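Local coordinates for protein dihydrocoumarin hydrolase, AncDHCH1 (Pseudomonas sp., PDB 6C2C) that probably hydrolyses the lactone dihydrocoumarin as a reconstructed ancestor of methyl-parathion hydrolase, using the paired zinc ions of a metallo-beta-lactamase fold, at residues A[18-23]-A[292-297]; A[29-34]-A[274-279]. All coordinates share one frame; numbering follows the deposited sequence.

Contact 1: A[18-23]-A[292-297]; sequences GFYRMM and VPVNYS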
loop_
_atom_site.group_PDB
_atom_site.type_symbol
_atom_site.label_atom_id
_atom_site.label_comp_id
_atom_site.label_asym_id
_atom_site.label_seq_id
_atom_site.Cartn_x
_atom_site.Cartn_y
_atom_site.Cartn_z
ATOM N N GLY A 18 -14.046 -3.001 4.525
ATOM C CA GLY A 18 -12.699 -2.522 4.818
ATOM C C GLY A 18 -12.426 -1.118 4.310
ATOM O O GLY A 18 -11.711 -0.951 3.309
ATOM N N PHE A 19 -13.015 -0.122 4.951
ATOM C CA PHE A 19 -12.608 1.271 4.736
ATOM C C PHE A 19 -12.587 1.959 6.084
ATOM O O PHE A 19 -13.269 1.529 7.034
ATOM C CB PHE A 19 -13.486 2.027 3.713
ATOM C CG PHE A 19 -14.900 2.345 4.162
ATOM C CD1 PHE A 19 -15.906 1.395 3.958
ATOM C CD2 PHE A 19 -15.210 3.575 4.745
ATOM C CE1 PHE A 19 -17.223 1.681 4.334
ATOM C CE2 PHE A 19 -16.528 3.870 5.110
ATOM C CZ PHE A 19 -17.507 2.929 4.886
ATOM N N TYR A 20 -11.767 3.007 6.182
ATOM C CA TYR A 20 -11.652 3.761 7.429
ATOM C C TYR A 20 -11.508 5.225 7.067
ATOM O O TYR A 20 -10.576 5.602 6.355
ATOM C CB TYR A 20 -10.454 3.267 8.275
ATOM C CG TYR A 20 -10.393 4.050 9.541
ATOM C CD1 TYR A 20 -11.349 3.862 10.529
ATOM C CD2 TYR A 20 -9.445 5.053 9.716
ATOM C CE1 TYR A 20 -11.361 4.636 11.670
ATOM C CE2 TYR A 20 -9.411 5.846 10.865
ATOM C CZ TYR A 20 -10.399 5.649 11.836
ATOM O OH TYR A 20 -10.361 6.432 12.976
ATOM N N ARG A 21 -12.443 6.064 7.537
ATOM C CA ARG A 21 -12.453 7.496 7.249
ATOM C C ARG A 21 -11.649 8.275 8.276
ATOM O O ARG A 21 -11.804 8.068 9.485
ATOM C CB ARG A 21 -13.902 7.995 7.299
ATOM C CG ARG A 21 -14.126 9.244 6.442
ATOM C CD ARG A 21 -14.292 8.807 4.959
ATOM N NE ARG A 21 -15.629 8.208 4.845
ATOM C CZ ARG A 21 -16.108 7.665 3.736
ATOM N NH1 ARG A 21 -15.383 7.640 2.620
ATOM N NH2 ARG A 21 -17.345 7.169 3.755
ATOM N N MET A 22 -10.877 9.255 7.801
ATOM C CA MET A 22 -10.083 10.105 8.684
ATOM C C MET A 22 -10.003 11.487 8.053
ATOM O O MET A 22 -9.611 11.581 6.895
ATOM C CB MET A 22 -8.673 9.500 8.886
ATOM C CG MET A 22 -7.853 10.211 9.942
ATOM S SD MET A 22 -6.157 9.645 9.923
ATOM C CE MET A 22 -5.545 10.442 8.456
ATOM N N MET A 23 -10.323 12.546 8.791
ATOM C CA MET A 23 -10.082 13.883 8.276
ATOM C C MET A 23 -8.640 14.291 8.482
ATOM O O MET A 23 -7.981 13.891 9.466
ATOM C CB MET A 23 -11.021 14.919 8.924
ATOM C CG MET A 23 -12.471 14.702 8.585
ATOM S SD MET A 23 -12.835 14.792 6.827
ATOM C CE MET A 23 -12.280 16.447 6.384
ATOM N N VAL A 292 2.383 4.084 16.660
ATOM C CA VAL A 292 1.241 4.488 17.480
ATOM C C VAL A 292 0.033 4.640 16.553
ATOM O O VAL A 292 -0.132 5.672 15.902
ATOM C CB VAL A 292 1.537 5.809 18.205
ATOM C CG1 VAL A 292 0.372 6.219 19.093
ATOM C CG2 VAL A 292 2.886 5.703 19.007
ATOM N N PRO A 293 -0.812 3.598 16.442
ATOM C CA PRO A 293 -1.971 3.649 15.538
ATOM C C PRO A 293 -2.864 4.815 15.890
ATOM O O PRO A 293 -2.976 5.200 17.061
ATOM C CB PRO A 293 -2.682 2.304 15.801
ATOM C CG PRO A 293 -1.613 1.372 16.348
ATOM C CD PRO A 293 -0.661 2.297 17.120
ATOM N N VAL A 294 -3.551 5.361 14.873
ATOM C CA VAL A 294 -4.517 6.423 15.127
ATOM C C VAL A 294 -5.657 5.942 16.029
ATOM O O VAL A 294 -6.129 4.798 15.955
ATOM C CB VAL A 294 -5.115 7.012 13.832
ATOM C CG1 VAL A 294 -4.079 7.883 13.142
ATOM C CG2 VAL A 294 -5.701 5.937 12.907
ATOM N N ASN A 295 -6.124 6.861 16.836
ATOM C CA ASN A 295 -7.292 6.662 17.688
ATOM C C ASN A 295 -8.538 6.512 16.816
ATOM O O ASN A 295 -8.764 7.286 15.872
ATOM C CB ASN A 295 -7.421 7.888 18.615
ATOM C CG ASN A 295 -8.434 7.701 19.725
ATOM O OD1 ASN A 295 -8.342 6.739 20.492
ATOM N ND2 ASN A 295 -9.411 8.642 19.831
ATOM N N TYR A 296 -9.394 5.557 17.167
ATOM C CA TYR A 296 -10.651 5.408 16.436
ATOM C C TYR A 296 -11.509 6.659 16.570
ATOM O O TYR A 296 -11.799 7.102 17.691
ATOM C CB TYR A 296 -11.398 4.182 16.964
ATOM C CG TYR A 296 -12.731 3.948 16.283
ATOM C CD1 TYR A 296 -12.776 3.437 14.979
ATOM C CD2 TYR A 296 -13.939 4.224 16.935
ATOM C CE1 TYR A 296 -13.994 3.159 14.348
ATOM C CE2 TYR A 296 -15.164 4.002 16.288
ATOM C CZ TYR A 296 -15.175 3.478 15.015
ATOM O OH TYR A 296 -16.390 3.247 14.444
ATOM N N SER A 297 -11.925 7.231 15.426
ATOM C CA SER A 297 -12.688 8.460 15.422
ATOM C C SER A 297 -13.885 8.338 14.492
ATOM O O SER A 297 -13.776 7.775 13.390
ATOM C CB SER A 297 -11.739 9.625 15.016
ATOM O OG SER A 297 -12.383 10.873 15.044
HETATM O O HOH W 1 -8.630 8.285 13.259
#
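The ring of Tyr-20 meets segment 294-297 chiefly along its rim: the backbone N of Ser-297 and a water both lie at its edge, near the ring plane, close to the hydroxyl. The ring of Tyr-296 crosses it at a slant, with CE1 of Tyr-20 3.8 Å from CD1 of Tyr-296. On the CE2 side of the same phenol, CG2 of Val-294 packs at 4.2 Å. With CG anti to its backbone N (chi1 -179°), Tyr-20 carries its hydroxyl across the gap from strand 19-24. There the OH accepts a hydrogen bond from Ser-297 N, 3.0 Å long and moderately bent, with 151° at the hydrogen. The water lies 2.6 Å from Tyr-20 OH and donates to Asn-295 O at 2.8 Å, so a single phenol oxygen is tied to the backbone at two points of the tail, once directly and once through solvent. A smaller apolar patch lies beside it, where SD of Met-22 rests 4.2 Å from CG1 of Val-294; both side chains also touch Ile-279 and Leu-268. Arg-21 turns its guanidinium away from the tail, toward Ala-105 O and Thr-30 OG1, and Phe-19 CD2 lies over one face of it. The contact illustrates how a C-terminal tail can be fastened to an edge strand chiefly through one long side chain, with Met-22 packing beside it: here the irregular tail following strand 288-293, outermost in one sheet of the metallo-beta-lactamase sandwich, is joined to strand 19-24, outermost in the other.

Contact 2: A[29-34]-A[274-279]; sequences VTALSD and LSFPGI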
loop_
_atom_site.group_PDB
_atom_site.type_symbol
_atom_site.label_atom_id
_atom_site.label_comp_id
_atom_site.label_asym_id
_atom_site.label_seq_id
_atom_site.Cartn_x
_atom_site.Cartn_y
_atom_site.Cartn_z
ATOM N N VAL A 29 -9.550 11.634 4.071
ATOM C CA VAL A 29 -8.761 10.431 3.753
ATOM C C VAL A 29 -9.654 9.222 4.004
ATOM O O VAL A 29 -10.372 9.162 5.025
ATOM C CB VAL A 29 -7.489 10.363 4.611
ATOM C CG1 VAL A 29 -6.756 9.041 4.292
ATOM C CG2 VAL A 29 -6.626 11.548 4.332
ATOM N N THR A 30 -9.670 8.281 3.059
ATOM C CA THR A 30 -10.326 6.981 3.274
ATOM C C THR A 30 -9.269 5.904 3.039
ATOM O O THR A 30 -8.863 5.674 1.894
ATOM C CB THR A 30 -11.551 6.765 2.369
ATOM O OG1 THR A 30 -12.433 7.902 2.391
ATOM C CG2 THR A 30 -12.309 5.481 2.792
ATOM N N ALA A 31 -8.808 5.235 4.106
ATOM C CA ALA A 31 -8.023 4.012 3.926
ATOM C C ALA A 31 -8.919 2.944 3.324
ATOM O O ALA A 31 -10.060 2.753 3.772
ATOM C CB ALA A 31 -7.476 3.528 5.284
ATOM N N LEU A 32 -8.429 2.265 2.295
ATOM C CA LEU A 32 -9.162 1.215 1.633
ATOM C C LEU A 32 -8.401 -0.091 1.765
ATOM O O LEU A 32 -7.211 -0.165 1.445
ATOM C CB LEU A 32 -9.377 1.574 0.160
ATOM C CG LEU A 32 -10.225 2.829 -0.123
ATOM C CD1 LEU A 32 -10.145 3.164 -1.605
ATOM C CD2 LEU A 32 -11.684 2.558 0.233
ATOM N N SER A 33 -9.085 -1.135 2.189
ATOM C CA SER A 33 -8.443 -2.436 2.265
ATOM C C SER A 33 -8.627 -3.209 0.960
ATOM O O SER A 33 -9.750 -3.285 0.422
ATOM C CB SER A 33 -9.075 -3.223 3.406
ATOM O OG SER A 33 -8.574 -4.556 3.438
ATOM N N ASP A 34 -7.546 -3.800 0.456
ATOM C CA ASP A 34 -7.700 -4.712 -0.638
ATOM C C ASP A 34 -7.901 -6.152 -0.181
ATOM O O ASP A 34 -8.017 -7.037 -1.049
ATOM C CB ASP A 34 -6.469 -4.653 -1.568
ATOM C CG ASP A 34 -6.735 -5.307 -2.920
ATOM O OD1 ASP A 34 -7.770 -4.965 -3.557
ATOM O OD2 ASP A 34 -5.894 -6.115 -3.357
ATOM N N LEU A 274 1.081 -2.255 6.683
ATOM C CA LEU A 274 0.794 -2.216 8.121
ATOM C C LEU A 274 -0.678 -2.624 8.303
ATOM O O LEU A 274 -1.526 -2.354 7.441
ATOM C CB LEU A 274 0.998 -0.800 8.675
ATOM C CG LEU A 274 2.460 -0.366 8.664
ATOM C CD1 LEU A 274 2.602 0.994 9.274
ATOM C CD2 LEU A 274 3.305 -1.417 9.460
ATOM N N SER A 275 -0.951 -3.319 9.406
ATOM C CA SER A 275 -2.293 -3.833 9.666
ATOM C C SER A 275 -3.357 -2.755 9.432
ATOM O O SER A 275 -3.268 -1.659 9.993
ATOM C CB SER A 275 -2.304 -4.321 11.129
ATOM O OG SER A 275 -3.570 -4.811 11.564
ATOM N N PHE A 276 -4.342 -3.081 8.607
ATOM C CA PHE A 276 -5.340 -2.115 8.179
ATOM C C PHE A 276 -5.939 -1.381 9.381
ATOM O O PHE A 276 -6.333 -2.033 10.365
ATOM C CB PHE A 276 -6.451 -2.832 7.392
ATOM C CG PHE A 276 -7.493 -1.877 6.876
ATOM C CD1 PHE A 276 -7.243 -1.082 5.749
ATOM C CD2 PHE A 276 -8.717 -1.697 7.587
ATOM C CE1 PHE A 276 -8.167 -0.142 5.302
ATOM C CE2 PHE A 276 -9.675 -0.775 7.095
ATOM C CZ PHE A 276 -9.374 0.022 5.977
ATOM N N PRO A 277 -6.054 -0.044 9.352
ATOM C CA PRO A 277 -5.906 0.837 8.196
ATOM C C PRO A 277 -4.467 1.335 7.983
ATOM O O PRO A 277 -4.236 2.113 7.012
ATOM C CB PRO A 277 -6.863 2.020 8.553
ATOM C CG PRO A 277 -6.676 2.126 10.078
ATOM C CD PRO A 277 -6.709 0.657 10.506
ATOM N N GLY A 278 -3.528 0.895 8.809
ATOM C CA GLY A 278 -2.141 1.203 8.511
ATOM C C GLY A 278 -1.741 2.641 8.709
ATOM O O GLY A 278 -0.725 3.060 8.151
ATOM N N ILE A 279 -2.436 3.377 9.589
ATOM C CA ILE A 279 -2.233 4.820 9.754
ATOM C C ILE A 279 -1.827 5.059 11.216
ATOM O O ILE A 279 -2.530 4.592 12.128
ATOM C CB ILE A 279 -3.501 5.647 9.394
ATOM C CG1 ILE A 279 -3.869 5.537 7.918
ATOM C CG2 ILE A 279 -3.253 7.107 9.684
ATOM C CD1 ILE A 279 -5.222 6.146 7.553
#
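Phe-276 and Pro-277, joined by a cis peptide bond in an irregular loop, approach the extended strand 29-34, the backbones coming nearest at Ala-31 and Pro-277, whose CA atoms are 5.7 Å apart. Phe-276 enters with its ring against the strand. Its first torsion (chi1 -178°, CG anti to N) sends the ring out from the loop, and one face receives the CB of Ser-33 in a CH-pi contact, 3.9 Å from CB to the ring centroid and 20° off the normal. Pro-277 CB lies over the opposite face, so the ring is held between the strand and its own neighbour in sequence. At the ring edge, CZ of Phe-276 is 3.6 Å from Ala-31 O. Ser-33 N, 3.4 Å from CE1 of Phe-276, lies instead above the ring plane, on the side of Ser-33 CB. The methyl of Ala-31 meets the loop at three points, touching CE1 of Phe-276, CB of Pro-277 at 3.7 Å, and CD1 of Ile-279 more loosely at 4.1 Å. Polar groups look elsewhere: Ser-33 OG bonds to Gly-35 N, Phe-276 N to Ser-68 OG, and Pro-277 O to Tyr-72 OH. Cohesion across this interface therefore comes from shape and dispersion, with a modest CH-pi share: apolar packing joins the loop between strands 268-270 and 279-285 to strand 27-39, while the loop's polar backbone atoms are satisfied by side chains of strand 65-75.

Both contacts bring the first sheet, through its neighbouring strands 19-24 and 27-39, against the chain around strands 279-285 and 288-293 of the second. Contact 2 lies deeper: its centre is about 8 Å from the centre of the chain, and half of its touching residues are buried; contact 1 sits at the surface, its centre about 16 Å from the centre of the chain. Chemistry follows place: the inner contact is apolar and aromatic, whereas the outer one adds a phenol hydroxyl, backbone polar groups and a water. They also meet directly, since Met-22 N is probably hydrogen-bonded to Val-29 O at 2.8 Å, and Tyr-20 touches Phe-276 and Pro-277.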